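Local coordinates for protein transcriptional regulator of the TetR/AcrR family (Thermobifida fusca YX, PDB 3DCF) that probably binds operator DNA as a dimeric transcriptional regulator of the TetR/AcrR family, most likely a repressor, at residues G62-K65 with P66-Y69; R196-A199 with D200-V203; I206-L209 with L210-Y214. One frame throughout, in Å; residues are numbered along the deposited sequence.

Contact 1: residues G62-K65 with P66-Y69; sequences GFTK and PAIY
Thr-64 sets OG1 between its own backbone N and carbonyl carbon (chi1 65°), and this turns the hydroxyl toward the backbone N of Ala-67. Lys-65 bends at chi2 (-76°) and then runs extended toward Tyr-69, and the Tyr-69 ring lies beside the lysine chain. Thr-64 is the N-cap of helix 65-71. Its OG1 accepts from Ala-67 N at 3.1 Å, so one backbone N-H of the first turn has a side-chain partner. The first backbone bonds of the helix are weak: Ile-68 N to Thr-64 O and Tyr-69 N to Lys-65 O. The Lys-65 and Tyr-69 side chains cross obliquely, and Lys-65 also touches Asp-55 of helix 54-61. Lys-65 NZ donates to Tyr-69 OH over a short 2.6 Å. The aliphatic part of the lysine also touches the ring, with Lys-65 CD 3.5 Å from Tyr-69 CE2. A phenylalanine in place of Tyr-69 would probably leave the Lys-65 ammonium without its hydroxyl acceptor and freer to turn. Phe-63 covers the beginning of the helix on another side. Its CD2 lies 3.4 Å from Ala-67 CB, and its CB meets Ile-68 CD1 at 4.0 Å. Ile-68 is buried and also packs on Leu-54, Ala-58 and Ile-61 of helix 54-61. Gly-62, with positive phi, is the C-prime residue of the Schellman motif that ends helix 54-61. The whole is the turn of a predicted helix-turn-helix, where a Schellman motif closes one helix and a threonine N-cap opens the next, which in TetR relatives is the DNA-recognition helix.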
ATOM      1  N   GLY A  62      37.710  -7.137 -11.008  1.00 43.86           N
ATOM      2  CA  GLY A  62      38.918  -7.186 -11.814  1.00 44.92           C
ATOM      3  C   GLY A  62      38.657  -7.375 -13.302  1.00 45.82           C
ATOM      4  O   GLY A  62      39.370  -8.135 -13.954  1.00 45.93           O
ATOM      5  N   PHE A  63      37.634  -6.688 -13.827  1.00 46.51           N
ATOM      6  CA  PHE A  63      37.229  -6.735 -15.249  1.00 46.74           C
ATOM      7  C   PHE A  63      37.445  -5.384 -15.907  1.00 46.03           C
ATOM      8  O   PHE A  63      37.534  -4.358 -15.229  1.00 45.90           O
ATOM      9  CB  PHE A  63      35.745  -7.155 -15.386  1.00 47.91           C
ATOM     10  CG  PHE A  63      35.543  -8.638 -15.596  1.00 50.49           C
ATOM     11  CD1 PHE A  63      36.150  -9.576 -14.743  1.00 52.60           C
ATOM     12  CD2 PHE A  63      34.718  -9.106 -16.637  1.00 53.28           C
ATOM     13  CE1 PHE A  63      35.971 -10.958 -14.936  1.00 53.14           C
ATOM     14  CE2 PHE A  63      34.521 -10.488 -16.844  1.00 53.32           C
ATOM     15  CZ  PHE A  63      35.152 -11.418 -15.990  1.00 53.98           C
ATOM     16  N   THR A  64      37.520  -5.401 -17.233  1.00 45.53           N
ATOM     17  CA  THR A  64      37.631  -4.170 -18.024  1.00 45.89           C
ATOM     18  C   THR A  64      36.214  -3.561 -18.177  1.00 46.13           C
ATOM     19  O   THR A  64      35.208  -4.216 -17.863  1.00 46.43           O
ATOM     20  CB  THR A  64      38.274  -4.438 -19.423  1.00 45.59           C
ATOM     21  OG1 THR A  64      37.421  -5.285 -20.200  1.00 46.87           O
ATOM     22  CG2 THR A  64      39.647  -5.117 -19.290  1.00 44.80           C
ATOM     23  N   LYS A  65      36.144  -2.319 -18.663  1.00 46.28           N
ATOM     24  CA  LYS A  65      34.858  -1.622 -18.910  1.00 46.01           C
ATOM     25  C   LYS A  65      34.119  -2.356 -20.067  1.00 45.97           C
ATOM     26  O   LYS A  65      32.928  -2.637 -19.922  1.00 45.69           O
ATOM     27  CB  LYS A  65      35.064  -0.114 -19.198  1.00 46.42           C
ATOM     28  CG  LYS A  65      34.179   0.858 -18.406  1.00 48.21           C
ATOM     29  CD  LYS A  65      32.735   0.981 -18.859  1.00 48.68           C
ATOM     30  CE  LYS A  65      32.056   2.135 -18.104  1.00 49.20           C
ATOM     31  NZ  LYS A  65      30.644   2.405 -18.513  1.00 51.70           N
ATOM     32  N   PRO A  66      34.806  -2.636 -21.223  1.00 46.19           N
ATOM     33  CA  PRO A  66      34.218  -3.492 -22.288  1.00 45.88           C
ATOM     34  C   PRO A  66      33.718  -4.876 -21.836  1.00 45.87           C
ATOM     35  O   PRO A  66      32.690  -5.342 -22.335  1.00 46.73           O
ATOM     36  CB  PRO A  66      35.371  -3.651 -23.287  1.00 45.63           C
ATOM     37  CG  PRO A  66      36.108  -2.390 -23.156  1.00 45.95           C
ATOM     38  CD  PRO A  66      36.112  -2.103 -21.678  1.00 45.88           C
ATOM     39  N   ALA A  67      34.423  -5.511 -20.902  1.00 45.35           N
ATOM     40  CA  ALA A  67      34.024  -6.835 -20.397  1.00 45.34           C
ATOM     41  C   ALA A  67      32.675  -6.827 -19.620  1.00 44.99           C
ATOM     42  O   ALA A  67      31.900  -7.782 -19.756  1.00 44.70           O
ATOM     43  CB  ALA A  67      35.154  -7.459 -19.569  1.00 44.56           C
ATOM     44  N   ILE A  68      32.398  -5.770 -18.844  1.00 45.29           N
ATOM     45  CA  ILE A  68      31.112  -5.618 -18.100  1.00 46.09           C
ATOM     46  C   ILE A  68      29.910  -5.327 -19.032  1.00 46.39           C
ATOM     47  O   ILE A  68      28.793  -5.777 -18.730  1.00 46.03           O
ATOM     48  CB  ILE A  68      31.191  -4.527 -16.947  1.00 46.38           C
ATOM     49  CG1 ILE A  68      32.183  -4.928 -15.854  1.00 47.80           C
ATOM     50  CG2 ILE A  68      29.847  -4.292 -16.254  1.00 45.56           C
ATOM     51  CD1 ILE A  68      31.832  -6.209 -15.069  1.00 50.04           C
ATOM     52  N   TYR A  69      30.130  -4.590 -20.135  1.00 46.71           N
ATOM     53  CA  TYR A  69      29.063  -4.295 -21.137  1.00 47.13           C
ATOM     54  C   TYR A  69      28.368  -5.542 -21.693  1.00 46.87           C
ATOM     55  O   TYR A  69      27.156  -5.509 -21.918  1.00 46.54           O
ATOM     56  CB  TYR A  69      29.554  -3.424 -22.318  1.00 48.34           C
ATOM     57  CG  TYR A  69      29.806  -1.972 -21.981  1.00 48.82           C
ATOM     58  CD1 TYR A  69      28.778  -1.152 -21.509  1.00 49.45           C
ATOM     59  CD2 TYR A  69      31.059  -1.396 -22.187  1.00 51.32           C
ATOM     60  CE1 TYR A  69      29.000   0.200 -21.196  1.00 51.64           C
ATOM     61  CE2 TYR A  69      31.305  -0.046 -21.895  1.00 52.47           C
ATOM     62  CZ  TYR A  69      30.274   0.749 -21.396  1.00 53.17           C
ATOM     63  OH  TYR A  69      30.531   2.072 -21.113  1.00 52.68           O
TER

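Contact 2: residues R196-A199 with D200-V203; sequences RLSA and DEVV
Glu-201 OE2 is the centre of this contact, and it is met by two groups of Ser-198. Ser-198 OG donates to Glu-201 OE2 at 2.7 Å, on the anti lone pair of that oxygen, away from OE1. The backbone N of Ser-198 donates to the same OE2 at 2.9 Å. That bond is nearly straight (169°), but the donor stands well above the carboxylate plane. A water adds a third hydrogen bond to OE2 and also donates to Arg-196 O. The other oxygen, Glu-201 OE1, lies against an apolar neighbour, 3.2 Å from Leu-197 CD2. The Leu-197 and Glu-201 side chains cross at about a right angle. The serine hydroxyl reaches OE2 because OG stands between the backbone N and the carbonyl carbon (chi1 60°). Beyond CG the glutamate chain is extended, back toward the loop.

Backbone bonds of the first turn stand behind this pair. Val-202 N donates to Ser-198 O at 3.3 Å, and Val-203 N to Ala-199 O at 3.1 Å. Leu-197 CB touches Val-202 CG2 at 4.1 Å; Val-202 is buried and also packs on Tyr-191. Val-203 packs on helix 104-121. Leu-197 packs on Val-175 of the second subunit, and Arg-196 NH1 forms a salt bridge with Asp-172 of that subunit.

Ser-198 is the N-cap of helix 199-212. Its N-H to the glutamate three residues on is one half of a capping box. A carboxylate held at the N-terminus of a helix would probably be favoured by the helix dipole. With three donors on OE2, the group is likely to stay ionised and to fix the loop onto the helix start.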
ATOM      1  N   ARG A 196      11.370   1.132  18.412  1.00 48.66           N
ATOM      2  CA  ARG A 196      11.207   0.240  19.597  1.00 48.91           C
ATOM      3  C   ARG A 196      10.934  -1.247  19.307  1.00 48.39           C
ATOM      4  O   ARG A 196      11.624  -2.105  19.859  1.00 48.57           O
ATOM      5  CB  ARG A 196      10.138   0.796  20.559  1.00 49.45           C
ATOM      6  CG  ARG A 196       8.751   1.046  19.927  1.00 51.56           C
ATOM      7  CD  ARG A 196       7.867   1.976  20.763  1.00 51.46           C
ATOM      8  NE  ARG A 196       6.983   2.768  19.893  1.00 55.53           N
ATOM      9  CZ  ARG A 196       5.815   2.376  19.356  1.00 57.81           C
ATOM     10  NH1 ARG A 196       5.297   1.155  19.569  1.00 57.89           N
ATOM     11  NH2 ARG A 196       5.138   3.233  18.580  1.00 57.99           N
ATOM     12  N   LEU A 197       9.959  -1.545  18.444  1.00 48.04           N
ATOM     13  CA  LEU A 197       9.623  -2.945  18.086  1.00 47.54           C
ATOM     14  C   LEU A 197      10.581  -3.507  17.015  1.00 46.95           C
ATOM     15  O   LEU A 197      10.931  -2.812  16.063  1.00 46.79           O
ATOM     16  CB  LEU A 197       8.162  -3.073  17.606  1.00 47.48           C
ATOM     17  CG  LEU A 197       7.021  -2.754  18.587  1.00 46.78           C
ATOM     18  CD1 LEU A 197       5.692  -2.890  17.875  1.00 44.60           C
ATOM     19  CD2 LEU A 197       7.051  -3.641  19.826  1.00 45.64           C
ATOM     20  N   SER A 198      11.002  -4.762  17.188  1.00 46.40           N
ATOM     21  CA  SER A 198      11.876  -5.448  16.229  1.00 46.03           C
ATOM     22  C   SER A 198      11.055  -6.041  15.061  1.00 45.72           C
ATOM     23  O   SER A 198       9.813  -6.012  15.072  1.00 46.20           O
ATOM     24  CB  SER A 198      12.672  -6.549  16.944  1.00 46.22           C
ATOM     25  OG  SER A 198      11.803  -7.516  17.530  1.00 48.75           O
ATOM     26  N   ALA A 199      11.764  -6.562  14.059  1.00 45.01           N
ATOM     27  CA  ALA A 199      11.151  -7.198  12.884  1.00 44.56           C
ATOM     28  C   ALA A 199      10.331  -8.449  13.255  1.00 44.07           C
ATOM     29  O   ALA A 199       9.277  -8.674  12.670  1.00 43.33           O
ATOM     30  CB  ALA A 199      12.228  -7.543  11.837  1.00 43.63           C
ATOM     31  N   ASP A 200      10.822  -9.232  14.229  1.00 44.33           N
ATOM     32  CA  ASP A 200      10.149 -10.455  14.729  1.00 44.32           C
ATOM     33  C   ASP A 200       8.830 -10.183  15.451  1.00 43.54           C
ATOM     34  O   ASP A 200       7.882 -10.952  15.302  1.00 43.01           O
ATOM     35  CB  ASP A 200      11.074 -11.258  15.671  1.00 45.16           C
ATOM     36  CG  ASP A 200      12.242 -11.915  14.943  1.00 47.74           C
ATOM     37  OD1 ASP A 200      11.999 -12.606  13.928  1.00 51.45           O
ATOM     38  OD2 ASP A 200      13.398 -11.781  15.410  1.00 50.35           O
ATOM     39  N   GLU A 201       8.786  -9.111  16.240  1.00 43.74           N
ATOM     40  CA  GLU A 201       7.572  -8.703  16.978  1.00 43.94           C
ATOM     41  C   GLU A 201       6.475  -8.205  16.028  1.00 42.63           C
ATOM     42  O   GLU A 201       5.292  -8.520  16.221  1.00 42.09           O
ATOM     43  CB  GLU A 201       7.881  -7.588  17.993  1.00 44.55           C
ATOM     44  CG  GLU A 201       8.883  -7.961  19.083  1.00 46.10           C
ATOM     45  CD  GLU A 201       9.349  -6.747  19.861  1.00 45.84           C
ATOM     46  OE1 GLU A 201       8.584  -6.251  20.721  1.00 51.87           O
ATOM     47  OE2 GLU A 201      10.491  -6.297  19.607  1.00 48.40           O
ATOM     48  N   VAL A 202       6.880  -7.425  15.016  1.00 41.42           N
ATOM     49  CA  VAL A 202       5.953  -6.881  14.011  1.00 39.96           C
ATOM     50  C   VAL A 202       5.350  -8.008  13.140  1.00 39.64           C
ATOM     51  O   VAL A 202       4.158  -7.967  12.846  1.00 39.45           O
ATOM     52  CB  VAL A 202       6.619  -5.787  13.128  1.00 40.09           C
ATOM     53  CG1 VAL A 202       5.652  -5.290  12.038  1.00 39.78           C
ATOM     54  CG2 VAL A 202       7.101  -4.618  13.991  1.00 36.25           C
ATOM     55  N   VAL A 203       6.162  -8.997  12.745  1.00 38.52           N
ATOM     56  CA  VAL A 203       5.680 -10.152  11.964  1.00 38.20           C
ATOM     57  C   VAL A 203       4.677 -11.003  12.769  1.00 38.30           C
ATOM     58  O   VAL A 203       3.612 -11.374  12.255  1.00 38.39           O
ATOM     59  CB  VAL A 203       6.853 -11.047  11.463  1.00 38.46           C
ATOM     60  CG1 VAL A 203       6.327 -12.347  10.803  1.00 35.74           C
ATOM     61  CG2 VAL A 203       7.768 -10.251  10.494  1.00 38.00           C
TER
HETATM   62  O   HOH W   1      12.071  -4.490  20.702  1.00 48.94           O

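Contact 3: residues I206-L209 with L210-Y214; sequences ITRL and LLNGY
Ile-206 to Tyr-214 make a local, largely buried contact along the last turns of helix 199-212 and round its end. Ile-206 and Leu-210, one turn apart, lie side by side and point the same way, with Ile-206 CG2 3.9 Å from Leu-210 CD1. Leu-210 N donates to Ile-206 O at 3.0 Å. Leu-211 N to Thr-207 O continues the helical pattern at 3.3 Å. The last bonds are weak. Asn-212 N reaches Arg-208 O, and Gly-213 N reaches Leu-209 O at 2.8 Å but at a bent angle. Gly-213 then leaves the helix with positive phi. The chain turns there, and Tyr-214 CB comes 3.9 Å from Leu-209 CD1. Leu-209 directs CG away from its backbone N (chi1 -174°), which carries CD1 to that tyrosine. The Arg-208 chain is bent at chi3 (59°), and its NE forms a salt bridge with Glu-204 OE2, one turn earlier. Leu-210 rests on Leu-180 and Ala-183 of helix 173-185, while Thr-207 and Leu-211 face helix 104-121. Across the dimer, Ile-206 packs on Thr-179 and Tyr-214 on Ile-108 of the second subunit.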
ATOM      1  N   ILE A 206       1.257  -8.845  13.433  1.00 32.27           N
ATOM      2  CA  ILE A 206       0.520  -8.708  12.161  1.00 31.82           C
ATOM      3  C   ILE A 206      -0.161 -10.036  11.802  1.00 31.97           C
ATOM      4  O   ILE A 206      -1.357 -10.050  11.533  1.00 32.04           O
ATOM      5  CB  ILE A 206       1.425  -8.232  10.985  1.00 30.99           C
ATOM      6  CG1 ILE A 206       1.770  -6.750  11.148  1.00 30.12           C
ATOM      7  CG2 ILE A 206       0.734  -8.423   9.618  1.00 30.66           C
ATOM      8  CD1 ILE A 206       2.812  -6.239  10.149  1.00 30.28           C
ATOM      9  N   THR A 207       0.599 -11.134  11.820  1.00 32.49           N
ATOM     10  CA  THR A 207       0.050 -12.476  11.498  1.00 33.30           C
ATOM     11  C   THR A 207      -0.985 -12.974  12.552  1.00 33.80           C
ATOM     12  O   THR A 207      -1.929 -13.701  12.209  1.00 33.93           O
ATOM     13  CB  THR A 207       1.165 -13.533  11.235  1.00 32.99           C
ATOM     14  OG1 THR A 207       1.974 -13.694  12.404  1.00 32.59           O
ATOM     15  CG2 THR A 207       2.039 -13.118  10.043  1.00 29.04           C
ATOM     16  N   ARG A 208      -0.815 -12.574  13.809  1.00 34.39           N
ATOM     17  CA  ARG A 208      -1.792 -12.890  14.869  1.00 34.99           C
ATOM     18  C   ARG A 208      -3.070 -12.037  14.721  1.00 35.56           C
ATOM     19  O   ARG A 208      -4.172 -12.515  15.022  1.00 35.96           O
ATOM     20  CB  ARG A 208      -1.172 -12.709  16.264  1.00 35.40           C
ATOM     21  CG  ARG A 208      -2.074 -13.160  17.443  1.00 35.72           C
ATOM     22  CD  ARG A 208      -1.236 -13.562  18.683  1.00 36.95           C
ATOM     23  NE  ARG A 208      -0.377 -12.475  19.175  1.00 41.17           N
ATOM     24  CZ  ARG A 208      -0.727 -11.513  20.042  1.00 43.84           C
ATOM     25  NH1 ARG A 208      -1.961 -11.433  20.562  1.00 48.04           N
ATOM     26  NH2 ARG A 208       0.182 -10.590  20.382  1.00 42.51           N
ATOM     27  N   LEU A 209      -2.920 -10.786  14.269  1.00 35.05           N
ATOM     28  CA  LEU A 209      -4.055  -9.885  14.033  1.00 34.46           C
ATOM     29  C   LEU A 209      -4.930 -10.396  12.889  1.00 34.68           C
ATOM     30  O   LEU A 209      -6.140 -10.549  13.060  1.00 34.75           O
ATOM     31  CB  LEU A 209      -3.568  -8.460  13.748  1.00 34.44           C
ATOM     32  CG  LEU A 209      -4.606  -7.342  13.619  1.00 35.00           C
ATOM     33  CD1 LEU A 209      -5.391  -7.146  14.912  1.00 33.79           C
ATOM     34  CD2 LEU A 209      -3.916  -6.076  13.239  1.00 33.80           C
ATOM     35  N   LEU A 210      -4.312 -10.704  11.747  1.00 35.03           N
ATOM     36  CA  LEU A 210      -5.038 -11.194  10.548  1.00 34.93           C
ATOM     37  C   LEU A 210      -5.742 -12.556  10.745  1.00 35.12           C
ATOM     38  O   LEU A 210      -6.819 -12.776  10.195  1.00 34.55           O
ATOM     39  CB  LEU A 210      -4.090 -11.252   9.329  1.00 34.28           C
ATOM     40  CG  LEU A 210      -3.419  -9.924   8.889  1.00 35.15           C
ATOM     41  CD1 LEU A 210      -2.308 -10.160   7.829  1.00 28.52           C
ATOM     42  CD2 LEU A 210      -4.438  -8.890   8.423  1.00 29.44           C
ATOM     43  N   LEU A 211      -5.123 -13.440  11.532  1.00 36.56           N
ATOM     44  CA  LEU A 211      -5.633 -14.809  11.836  1.00 36.76           C
ATOM     45  C   LEU A 211      -6.886 -14.856  12.716  1.00 36.57           C
ATOM     46  O   LEU A 211      -7.859 -15.534  12.377  1.00 36.03           O
ATOM     47  CB  LEU A 211      -4.513 -15.644  12.501  1.00 37.19           C
ATOM     48  CG  LEU A 211      -4.748 -17.062  13.069  1.00 37.26           C
ATOM     49  CD1 LEU A 211      -5.416 -18.002  12.087  1.00 36.10           C
ATOM     50  CD2 LEU A 211      -3.406 -17.639  13.546  1.00 37.12           C
ATOM     51  N   ASN A 212      -6.826 -14.149  13.844  1.00 37.27           N
ATOM     52  CA  ASN A 212      -7.904 -14.091  14.853  1.00 37.95           C
ATOM     53  C   ASN A 212      -8.881 -12.937  14.699  1.00 39.49           C
ATOM     54  O   ASN A 212      -9.957 -12.963  15.309  1.00 39.82           O
ATOM     55  CB  ASN A 212      -7.299 -13.920  16.256  1.00 38.05           C
ATOM     56  CG  ASN A 212      -6.322 -15.008  16.615  1.00 39.34           C
ATOM     57  OD1 ASN A 212      -5.157 -14.740  16.915  1.00 43.30           O
ATOM     58  ND2 ASN A 212      -6.782 -16.247  16.570  1.00 40.36           N
ATOM     59  N   GLY A 213      -8.482 -11.907  13.945  1.00 40.62           N
ATOM     60  CA  GLY A 213      -9.242 -10.665  13.834  1.00 41.69           C
ATOM     61  C   GLY A 213      -8.928  -9.770  15.035  1.00 41.97           C
ATOM     62  O   GLY A 213      -8.223 -10.190  15.967  1.00 41.55           O
ATOM     63  N   TYR A 214      -9.434  -8.535  15.022  1.00 42.88           N
ATOM     64  CA  TYR A 214      -9.182  -7.580  16.125  1.00 43.95           C
ATOM     65  C   TYR A 214     -10.125  -7.698  17.331  1.00 44.85           C
ATOM     66  O   TYR A 214      -9.739  -7.296  18.427  1.00 44.50           O
ATOM     67  CB  TYR A 214      -9.072  -6.127  15.634  1.00 43.42           C
ATOM     68  CG  TYR A 214     -10.278  -5.502  14.979  1.00 43.39           C
ATOM     69  CD1 TYR A 214     -11.250  -4.843  15.736  1.00 42.90           C
ATOM     70  CD2 TYR A 214     -10.419  -5.499  13.583  1.00 44.70           C
ATOM     71  CE1 TYR A 214     -12.365  -4.231  15.117  1.00 43.46           C
ATOM     72  CE2 TYR A 214     -11.524  -4.888  12.959  1.00 43.65           C
ATOM     73  CZ  TYR A 214     -12.483  -4.259  13.732  1.00 42.71           C
ATOM     74  OH  TYR A 214     -13.547  -3.675  13.117  1.00 43.17           O
TER

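How the contacts relate
Contacts 2 and 3 belong to one helix, 199-212. Contact 2 opens it and contact 3 closes it, with centres about 15 Å apart. Both touch the second subunit, contact 2 through the loop that leads into the helix and contact 3 through the helix end. Contact 1 lies in the predicted DNA-binding part, about 42 Å from contact 2 and 51 Å from contact 3, centre to centre, with contacts 1 and 3 on opposite sides of the chain's centre. At the N-cap, the hydroxyl of contact 1 accepts from the helix; that of contact 2 donates to a helix glutamate. The separation is consistent with the TetR layout of DNA-binding end and dimerising C-terminal domain.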